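Local coordinates for protein Cg10997-pa (Drosophila melanogaster, PDB 2YV7) that might insert into membranes and form chloride channels whose activity depends on pH, and takes a glutathione S-transferase fold in its soluble form, at residues A[29-34]-A[67-72]; A[48-53]-A[102-107]; A[84-89]-A[93-98]. All blocks are in the same frame, centred on the assembly; numbering follows the deposited sequence.

Contact 1: residues A[29-34]-A[67-72]; sequences ASTIDG and DMQKPP
Ala29 packs its methyl on the backbone of Asp67 where two loops meet. That methyl points at the other loop, its CB 3.8 Å from CA of Asp67, and a side chain this small lets the two main chains lie close together. Nearer the surface, CG2 of Thr31 makes a loose rim contact with NE2 of Gln69 (4.4 Å).

The polar part is a near approach and not a bond. With chi1 at -177° the carboxyl group of Asp67 extends away from its own N and toward Gly34, where OD2 lies 3.7 Å from CA. A residue without a side chain, able to take a positive phi (71°), suits a place this close to the carboxylate.

Hydrogen bonds hold each loop in shape on its own side. Ser30 OG accepts from Ile32 N at 3.0 Å, an ST turn, and Ser30 O takes the N-H of Gly34 at 2.9 Å. In the other loop, Asp67 O receives Lys70 N (3.1 Å), closing a type I turn, while Asp67 OD1 has a weak bond from Gln69 N at 3.3 Å.

Bonds to helix 224-235 fasten the first loop from its far side: Ser30 OG is paired with Asp226, and Thr31 OG1 with Asn229. A backbone hydrogen bond joins Ala29 to Val66, the last residue of strand 60-66. The arrangement is that of two loops leaving the C-terminal ends of neighbouring parallel strands, 22-28 and 60-66, in the thioredoxin-like domain of a glutathione S-transferase fold.

Contact 2: residues A[48-53]-A[102-107]; sequences MDLYLL and RHIMKN
A buried contact, made almost entirely by aliphatic carbons, joins two helices here, with Ile104 of helix 97-107 reaching across to Asp49, Leu50 and Leu53 of helix 41-55. Both belong to the thioredoxin-like domain, where they lie on the same face of the sheet and run in nearly the same direction, 23° apart over these segments. The axes approach no closer than 11.5 Å, a wide spacing bridged by side chains from both helices.

Ile104 supplies more than half of the 152 Å² buried between the segments. A beta-branched residue fits this place because its two arms can serve different neighbours. CG1 stands beside the backbone N (chi1 -64°) and runs on extended to CD1, which lies 4.1 Å from both CG and CD2 of Leu50. The same methyl comes within 4.3 Å of CB of Asp49, whose carboxylate lies only a little farther off. Leu50 and Leu53, about one turn apart, thus flank the single branched side chain.

Leu114 and Phe115 add to the surroundings, Leu114 touching Asp49 and Leu53, Phe115 touching Asp49 and Ile104. Segment 48-53 lies in a region predicted to span the membrane after insertion. If that region does rearrange, as is thought for this family, this packing would probably be broken, consistent with the exposure of hydrophobic surface thought to trigger insertion. In the soluble form, the second arm of Ile104, CG2, sits 3.8 Å from CD1 of Leu53, the two side chains slanting across one another.

Contact 3: residues A[84-89]-A[93-98]; sequences PPILID and AILENE. With CA (calcium ion), chain B.
Asn97 keeps CG beside its own backbone N (chi1 -58°), and this swings the amide back over Pro85, where OD1 lies 3.4 Å from CD of the proline ring and 2.9 Å from the calcium ion. In Leu87, by contrast, CG is anti to the backbone N (chi1 179°), and its CD2 runs alongside CG1 of Ile94 at 4.0 Å, both side chains pointing the same way.

Two carbonyl oxygens bind the metal more closely than the amide: Pro85 O and Leu95 O, each at 2.6 Å. The O of His83 is a further ligand. Calcium prefers hard oxygen donors, which these backbone carbonyls supply together with, at a longer distance, the amide oxygen of Asn97. The peptide bond before Pro85 is cis, as at the proline that precedes this strand in thioredoxin and glutathione S-transferase folds; the hairpin of strands 86-89 and 92-94 starts directly after it.

Leu87 and Ile94 form the hydrogen-bonded antiparallel pair of that hairpin. Ile94 N reaches Leu87 O at 2.7 Å, while Leu87 N gives a bond to Ile94 O of 3.0 Å. Their side chains share the face on which helix 97-107 packs, Leu87 against Ile100 and Ile104, Ile94 against His103. Large aliphatic residues suit a face packed against a helix. Beyond the last bridge Leu95 lies beside Ile86, with CD2 3.9 Å from CG2 of the isoleucine, and Glu96 follows at the N-cap of helix 97-107.

In the fold
From the N terminus, strand 22-28 leads into segment 29-34, and contact 1 closes the loop that returns through helix 41-55 and strand 60-66 to residues 67-72. Contact 2 opens on that helix, inside this loop, but closes only at 102-107, so contacts 1 and 2 cross; their nearest atoms stay about 15 Å apart. Contact 3 is a short hairpin nested within the loop of contact 2. Met68 packs on Pro84 between contacts 1 and 3, and contacts 2 and 3 touch where helix 97-107, which they share, lies on the hairpin. Together they tie loops, sheet and two helices of the N-terminal domain.

Contact 1: residues A[29-34]-A[67-72]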
loop_
_atom_site.group_PDB
_atom_site.type_symbol
_atom_site.label_atom_id
_atom_site.label_comp_id
_atom_site.label_asym_id
_atom_site.label_seq_id
_atom_site.Cartn_x
_atom_site.Cartn_y
_atom_site.Cartn_z
ATOM N N ALA A 29 4.003 13.738 0.163
ATOM C CA ALA A 29 5.354 13.663 -0.345
ATOM C C ALA A 29 6.281 13.118 0.712
ATOM O O ALA A 29 6.048 13.267 1.917
ATOM C CB ALA A 29 5.879 15.043 -0.736
ATOM N N SER A 30 7.343 12.520 0.209
ATOM C CA SER A 30 8.532 12.224 0.965
ATOM C C SER A 30 8.921 13.412 1.831
ATOM O O SER A 30 8.929 14.551 1.395
ATOM C CB SER A 30 9.662 11.933 -0.017
ATOM O OG SER A 30 10.932 11.938 0.608
ATOM N N THR A 31 9.294 13.065 3.037
ATOM C CA THR A 31 9.756 13.931 4.071
ATOM C C THR A 31 11.263 14.140 3.944
ATOM O O THR A 31 11.845 14.887 4.704
ATOM C CB THR A 31 9.440 13.251 5.401
ATOM O OG1 THR A 31 9.669 11.825 5.265
ATOM C CG2 THR A 31 7.955 13.497 5.769
ATOM N N ILE A 32 11.888 13.490 2.972
ATOM C CA ILE A 32 13.303 13.746 2.667
ATOM C C ILE A 32 13.456 14.830 1.610
ATOM O O ILE A 32 14.210 15.788 1.813
ATOM C CB ILE A 32 14.047 12.480 2.214
ATOM C CG1 ILE A 32 14.153 11.486 3.378
ATOM C CG2 ILE A 32 15.481 12.811 1.681
ATOM C CD1 ILE A 32 14.464 10.071 2.936
ATOM N N ASP A 33 12.770 14.704 0.482
ATOM C CA ASP A 33 12.964 15.696 -0.572
ATOM C C ASP A 33 11.732 16.535 -0.940
ATOM O O ASP A 33 11.822 17.457 -1.741
ATOM C CB ASP A 33 13.561 15.042 -1.810
ATOM C CG ASP A 33 12.510 14.414 -2.705
ATOM O OD1 ASP A 33 11.329 14.246 -2.256
ATOM O OD2 ASP A 33 12.885 14.132 -3.872
ATOM N N GLY A 34 10.587 16.185 -0.386
ATOM C CA GLY A 34 9.363 16.899 -0.670
ATOM C C GLY A 34 8.785 16.717 -2.061
ATOM O O GLY A 34 7.796 17.355 -2.395
ATOM N N ASP A 67 3.853 18.344 -0.377
ATOM C CA ASP A 67 4.768 18.379 0.761
ATOM C C ASP A 67 3.970 19.016 1.854
ATOM O O ASP A 67 3.599 20.189 1.754
ATOM C CB ASP A 67 5.999 19.221 0.428
ATOM C CG ASP A 67 7.036 19.239 1.546
ATOM O OD1 ASP A 67 6.800 18.667 2.652
ATOM O OD2 ASP A 67 8.104 19.836 1.291
ATOM N N MET A 68 3.698 18.240 2.889
ATOM C CA MET A 68 2.788 18.670 3.943
ATOM C C MET A 68 3.334 19.750 4.868
ATOM O O MET A 68 2.570 20.391 5.602
ATOM C CB MET A 68 2.251 17.468 4.714
ATOM C CG MET A 68 1.136 16.742 3.952
ATOM S SD MET A 68 -0.278 17.797 3.528
ATOM C CE MET A 68 -1.132 17.805 5.121
ATOM N N GLN A 69 4.667 19.950 4.842
ATOM C CA GLN A 69 5.209 21.086 5.588
ATOM C C GLN A 69 5.557 22.314 4.717
ATOM O O GLN A 69 5.980 23.355 5.226
ATOM C CB GLN A 69 6.328 20.661 6.556
ATOM C CG GLN A 69 6.495 19.125 6.655
ATOM C CD GLN A 69 7.657 18.702 7.582
ATOM O OE1 GLN A 69 8.366 19.548 8.146
ATOM N NE2 GLN A 69 7.848 17.388 7.737
ATOM N N LYS A 70 5.315 22.206 3.399
ATOM C CA LYS A 70 5.334 23.334 2.461
ATOM C C LYS A 70 4.209 23.189 1.425
ATOM O O LYS A 70 4.484 23.055 0.230
ATOM C CB LYS A 70 6.691 23.441 1.746
ATOM C CG LYS A 70 7.812 24.076 2.557
ATOM C CD LYS A 70 9.130 24.063 1.784
ATOM C CE LYS A 70 10.285 24.592 2.643
ATOM N NZ LYS A 70 11.620 24.351 2.009
ATOM N N PRO A 71 2.938 23.206 1.880
ATOM C CA PRO A 71 1.794 23.013 0.977
ATOM C C PRO A 71 1.517 24.251 0.127
ATOM O O PRO A 71 1.500 25.363 0.662
ATOM C CB PRO A 71 0.625 22.766 1.940
ATOM C CG PRO A 71 1.255 22.551 3.308
ATOM C CD PRO A 71 2.484 23.387 3.269
ATOM N N PRO A 72 1.283 24.069 -1.185
ATOM C CA PRO A 72 1.062 25.231 -2.052
ATOM C C PRO A 72 -0.377 25.756 -1.974
ATOM O O PRO A 72 -0.911 25.942 -0.874
ATOM C CB PRO A 72 1.371 24.693 -3.453
ATOM C CG PRO A 72 1.080 23.222 -3.370
ATOM C CD PRO A 72 1.182 22.793 -1.924
#

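Contact 2: residues A[48-53]-A[102-107]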
loop_
_atom_site.group_PDB
_atom_site.type_symbol
_atom_site.label_atom_id
_atom_site.label_comp_id
_atom_site.label_asym_id
_atom_site.label_seq_id
_atom_site.Cartn_x
_atom_site.Cartn_y
_atom_site.Cartn_z
ATOM N N MET A 48 -2.874 2.263 -5.538
ATOM C CA MET A 48 -2.937 0.963 -6.175
ATOM C C MET A 48 -4.345 0.659 -6.736
ATOM O O MET A 48 -4.426 0.152 -7.837
ATOM C CB MET A 48 -2.534 -0.132 -5.162
ATOM C CG MET A 48 -1.035 -0.178 -5.037
ATOM S SD MET A 48 -0.461 -1.608 -4.055
ATOM C CE MET A 48 -0.793 -2.934 -5.211
ATOM N N ASP A 49 -5.408 0.913 -5.959
ATOM C CA ASP A 49 -6.802 0.636 -6.405
ATOM C C ASP A 49 -7.044 1.412 -7.690
ATOM O O ASP A 49 -7.496 0.846 -8.697
ATOM C CB ASP A 49 -7.791 1.103 -5.334
ATOM C CG ASP A 49 -7.866 0.156 -4.173
ATOM O OD1 ASP A 49 -7.629 -1.026 -4.414
ATOM O OD2 ASP A 49 -8.292 0.604 -3.130
ATOM N N LEU A 50 -6.666 2.684 -7.667
ATOM C CA LEU A 50 -6.998 3.531 -8.846
ATOM C C LEU A 50 -6.176 3.155 -10.098
ATOM O O LEU A 50 -6.645 3.207 -11.247
ATOM C CB LEU A 50 -6.832 4.993 -8.443
ATOM C CG LEU A 50 -7.898 5.504 -7.478
ATOM C CD1 LEU A 50 -7.451 6.851 -6.771
ATOM C CD2 LEU A 50 -9.294 5.627 -8.134
ATOM N N TYR A 51 -4.924 2.786 -9.871
ATOM C CA TYR A 51 -4.054 2.355 -10.949
ATOM C C TYR A 51 -4.651 1.133 -11.623
ATOM O O TYR A 51 -4.639 1.037 -12.868
ATOM C CB TYR A 51 -2.612 2.113 -10.424
ATOM C CG TYR A 51 -1.605 1.940 -11.544
ATOM C CD1 TYR A 51 -1.548 0.741 -12.260
ATOM C CD2 TYR A 51 -0.749 3.006 -11.921
ATOM C CE1 TYR A 51 -0.687 0.586 -13.305
ATOM C CE2 TYR A 51 0.149 2.848 -12.962
ATOM C CZ TYR A 51 0.160 1.625 -13.649
ATOM O OH TYR A 51 0.995 1.408 -14.704
ATOM N N LEU A 52 -5.147 0.160 -10.829
ATOM C CA LEU A 52 -5.731 -1.028 -11.396
ATOM C C LEU A 52 -6.956 -0.649 -12.267
ATOM O O LEU A 52 -7.183 -1.251 -13.288
ATOM C CB LEU A 52 -6.183 -2.005 -10.296
ATOM C CG LEU A 52 -5.073 -2.662 -9.423
ATOM C CD1 LEU A 52 -5.708 -3.378 -8.225
ATOM C CD2 LEU A 52 -4.218 -3.586 -10.247
ATOM N N LEU A 53 -7.735 0.299 -11.803
ATOM C CA LEU A 53 -8.968 0.740 -12.529
ATOM C C LEU A 53 -8.618 1.483 -13.831
ATOM O O LEU A 53 -9.266 1.307 -14.878
ATOM C CB LEU A 53 -9.812 1.605 -11.620
ATOM C CG LEU A 53 -10.458 0.874 -10.415
ATOM C CD1 LEU A 53 -11.419 1.800 -9.667
ATOM C CD2 LEU A 53 -11.179 -0.413 -10.886
ATOM N N ARG A 102 -15.290 3.866 -0.076
ATOM C CA ARG A 102 -16.697 3.754 -0.389
ATOM C C ARG A 102 -16.937 4.375 -1.750
ATOM O O ARG A 102 -17.626 3.784 -2.563
ATOM C CB ARG A 102 -17.537 4.412 0.722
ATOM C CG ARG A 102 -18.936 3.843 0.917
ATOM C CD ARG A 102 -19.442 4.113 2.345
ATOM N NE ARG A 102 -20.608 3.283 2.689
ATOM C CZ ARG A 102 -21.839 3.741 2.948
ATOM N NH1 ARG A 102 -22.107 5.050 2.930
ATOM N NH2 ARG A 102 -22.813 2.879 3.242
ATOM N N HIS A 103 -16.315 5.528 -2.018
ATOM C CA HIS A 103 -16.468 6.204 -3.327
ATOM C C HIS A 103 -15.891 5.395 -4.485
ATOM O O HIS A 103 -16.512 5.272 -5.539
ATOM C CB HIS A 103 -15.833 7.587 -3.308
ATOM C CG HIS A 103 -16.178 8.422 -4.493
ATOM N ND1 HIS A 103 -15.432 8.407 -5.653
ATOM C CD2 HIS A 103 -17.215 9.271 -4.716
ATOM C CE1 HIS A 103 -15.972 9.237 -6.528
ATOM N NE2 HIS A 103 -17.057 9.765 -5.990
ATOM N N ILE A 104 -14.700 4.813 -4.293
ATOM C CA ILE A 104 -14.106 3.996 -5.322
ATOM C C ILE A 104 -15.016 2.830 -5.615
ATOM O O ILE A 104 -15.313 2.567 -6.784
ATOM C CB ILE A 104 -12.654 3.498 -4.933
ATOM C CG1 ILE A 104 -11.758 4.722 -4.806
ATOM C CG2 ILE A 104 -12.082 2.539 -6.036
ATOM C CD1 ILE A 104 -10.322 4.401 -4.323
ATOM N N MET A 105 -15.501 2.176 -4.562
ATOM C CA MET A 105 -16.345 0.981 -4.713
ATOM C C MET A 105 -17.675 1.281 -5.400
ATOM O O MET A 105 -18.104 0.547 -6.277
ATOM C CB MET A 105 -16.674 0.371 -3.348
ATOM C CG MET A 105 -17.754 -0.672 -3.429
ATOM S SD MET A 105 -17.928 -1.592 -1.901
ATOM C CE MET A 105 -18.543 -0.374 -0.737
ATOM N N LYS A 106 -18.336 2.339 -4.960
ATOM C CA LYS A 106 -19.701 2.611 -5.406
ATOM C C LYS A 106 -19.791 3.483 -6.651
ATOM O O LYS A 106 -20.632 3.237 -7.514
ATOM C CB LYS A 106 -20.519 3.178 -4.252
ATOM C CG LYS A 106 -20.718 2.145 -3.140
ATOM C CD LYS A 106 -21.282 2.756 -1.860
ATOM C CE LYS A 106 -21.782 1.674 -0.908
ATOM N NZ LYS A 106 -22.982 0.947 -1.445
ATOM N N ASN A 107 -18.903 4.472 -6.769
ATOM C CA ASN A 107 -18.988 5.502 -7.824
ATOM C C ASN A 107 -17.978 5.465 -8.976
ATOM O O ASN A 107 -18.182 6.106 -10.021
ATOM C CB ASN A 107 -18.983 6.873 -7.164
ATOM C CG ASN A 107 -20.092 7.018 -6.163
ATOM O OD1 ASN A 107 -19.882 7.432 -5.015
ATOM N ND2 ASN A 107 -21.298 6.643 -6.580
#

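Contact 3: residues A[84-89]-A[93-98]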
loop_
_atom_site.group_PDB
_atom_site.type_symbol
_atom_site.label_atom_id
_atom_site.label_comp_id
_atom_site.label_asym_id
_atom_site.label_seq_id
_atom_site.Cartn_x
_atom_site.Cartn_y
_atom_site.Cartn_z
ATOM N N PRO A 84 -3.667 14.095 3.226
ATOM C CA PRO A 84 -3.756 13.102 2.153
ATOM C C PRO A 84 -3.938 11.687 2.734
ATOM O O PRO A 84 -3.630 11.463 3.919
ATOM C CB PRO A 84 -2.437 13.297 1.385
ATOM C CG PRO A 84 -2.166 14.788 1.632
ATOM C CD PRO A 84 -2.455 14.928 3.078
ATOM N N PRO A 85 -4.487 10.752 1.936
ATOM C CA PRO A 85 -4.912 10.986 0.569
ATOM C C PRO A 85 -6.252 11.699 0.525
ATOM O O PRO A 85 -7.053 11.623 1.461
ATOM C CB PRO A 85 -5.117 9.587 0.006
ATOM C CG PRO A 85 -5.446 8.759 1.194
ATOM C CD PRO A 85 -4.710 9.349 2.357
ATOM N N ILE A 86 -6.452 12.361 -0.594
ATOM C CA ILE A 86 -7.698 13.041 -0.924
ATOM C C ILE A 86 -7.995 12.672 -2.343
ATOM O O ILE A 86 -7.111 12.723 -3.203
ATOM C CB ILE A 86 -7.514 14.587 -0.797
ATOM C CG1 ILE A 86 -7.379 14.976 0.676
ATOM C CG2 ILE A 86 -8.693 15.305 -1.532
ATOM C CD1 ILE A 86 -6.631 16.310 0.939
ATOM N N LEU A 87 -9.253 12.284 -2.634
ATOM C CA LEU A 87 -9.605 11.828 -3.976
ATOM C C LEU A 87 -10.531 12.887 -4.635
ATOM O O LEU A 87 -11.503 13.291 -4.024
ATOM C CB LEU A 87 -10.325 10.471 -3.936
ATOM C CG LEU A 87 -10.825 9.782 -5.205
ATOM C CD1 LEU A 87 -11.120 8.325 -4.975
ATOM C CD2 LEU A 87 -12.116 10.426 -5.789
ATOM N N ILE A 88 -10.153 13.358 -5.815
ATOM C CA ILE A 88 -10.923 14.448 -6.479
ATOM C C ILE A 88 -11.483 13.870 -7.759
ATOM O O ILE A 88 -10.743 13.410 -8.642
ATOM C CB ILE A 88 -10.094 15.746 -6.754
ATOM C CG1 ILE A 88 -9.377 16.244 -5.491
ATOM C CG2 ILE A 88 -11.033 16.872 -7.305
ATOM C CD1 ILE A 88 -8.553 17.507 -5.708
ATOM N N ASP A 89 -12.813 13.861 -7.813
ATOM C CA ASP A 89 -13.591 13.279 -8.910
ATOM C C ASP A 89 -14.454 14.425 -9.498
ATOM O O ASP A 89 -15.455 14.812 -8.889
ATOM C CB ASP A 89 -14.476 12.166 -8.320
ATOM C CG ASP A 89 -15.305 11.411 -9.366
ATOM O OD1 ASP A 89 -15.277 11.733 -10.584
ATOM O OD2 ASP A 89 -16.018 10.464 -8.948
ATOM N N ALA A 93 -14.411 16.682 -3.786
ATOM C CA ALA A 93 -13.232 16.191 -3.067
ATOM C C ALA A 93 -13.681 15.279 -1.945
ATOM O O ALA A 93 -14.427 15.712 -1.024
ATOM C CB ALA A 93 -12.420 17.363 -2.485
ATOM N N ILE A 94 -13.221 14.023 -2.017
ATOM C CA ILE A 94 -13.446 13.047 -0.950
ATOM C C ILE A 94 -12.264 13.096 0.044
ATOM O O ILE A 94 -11.101 12.872 -0.337
ATOM C CB ILE A 94 -13.673 11.596 -1.515
ATOM C CG1 ILE A 94 -14.522 11.578 -2.799
ATOM C CG2 ILE A 94 -14.315 10.676 -0.454
ATOM C CD1 ILE A 94 -15.942 12.079 -2.613
ATOM N N LEU A 95 -12.555 13.378 1.313
ATOM C CA LEU A 95 -11.515 13.700 2.308
ATOM C C LEU A 95 -11.209 12.640 3.377
ATOM O O LEU A 95 -10.055 12.519 3.855
ATOM C CB LEU A 95 -11.879 15.007 3.024
ATOM C CG LEU A 95 -12.284 16.152 2.100
ATOM C CD1 LEU A 95 -12.892 17.321 2.884
ATOM C CD2 LEU A 95 -11.131 16.593 1.166
ATOM N N GLU A 96 -12.231 11.905 3.797
ATOM C CA GLU A 96 -12.050 10.876 4.806
ATOM C C GLU A 96 -11.690 9.574 4.109
ATOM O O GLU A 96 -12.315 9.221 3.108
ATOM C CB GLU A 96 -13.346 10.745 5.606
ATOM C CG GLU A 96 -13.748 12.075 6.261
ATOM C CD GLU A 96 -15.013 11.975 7.114
ATOM O OE1 GLU A 96 -15.120 11.000 7.901
ATOM O OE2 GLU A 96 -15.892 12.881 7.003
ATOM N N ASN A 97 -10.693 8.847 4.631
ATOM C CA ASN A 97 -10.259 7.594 3.968
ATOM C C ASN A 97 -11.370 6.572 3.769
ATOM O O ASN A 97 -11.485 5.987 2.689
ATOM C CB ASN A 97 -9.068 6.958 4.704
ATOM C CG ASN A 97 -7.883 7.895 4.783
ATOM O OD1 ASN A 97 -7.695 8.741 3.906
ATOM N ND2 ASN A 97 -7.089 7.775 5.856
ATOM N N GLU A 98 -12.194 6.360 4.799
ATOM C CA GLU A 98 -13.302 5.402 4.673
ATOM C C GLU A 98 -14.249 5.792 3.550
ATOM O O GLU A 98 -14.789 4.915 2.854
ATOM C CB GLU A 98 -14.077 5.230 5.987
ATOM C CG GLU A 98 -14.965 3.977 5.987
ATOM C CD GLU A 98 -15.568 3.655 7.343
ATOM O OE1 GLU A 98 -15.118 4.224 8.368
ATOM O OE2 GLU A 98 -16.502 2.823 7.378
HETATM CA CA CA B . -7.559 11.648 4.013
#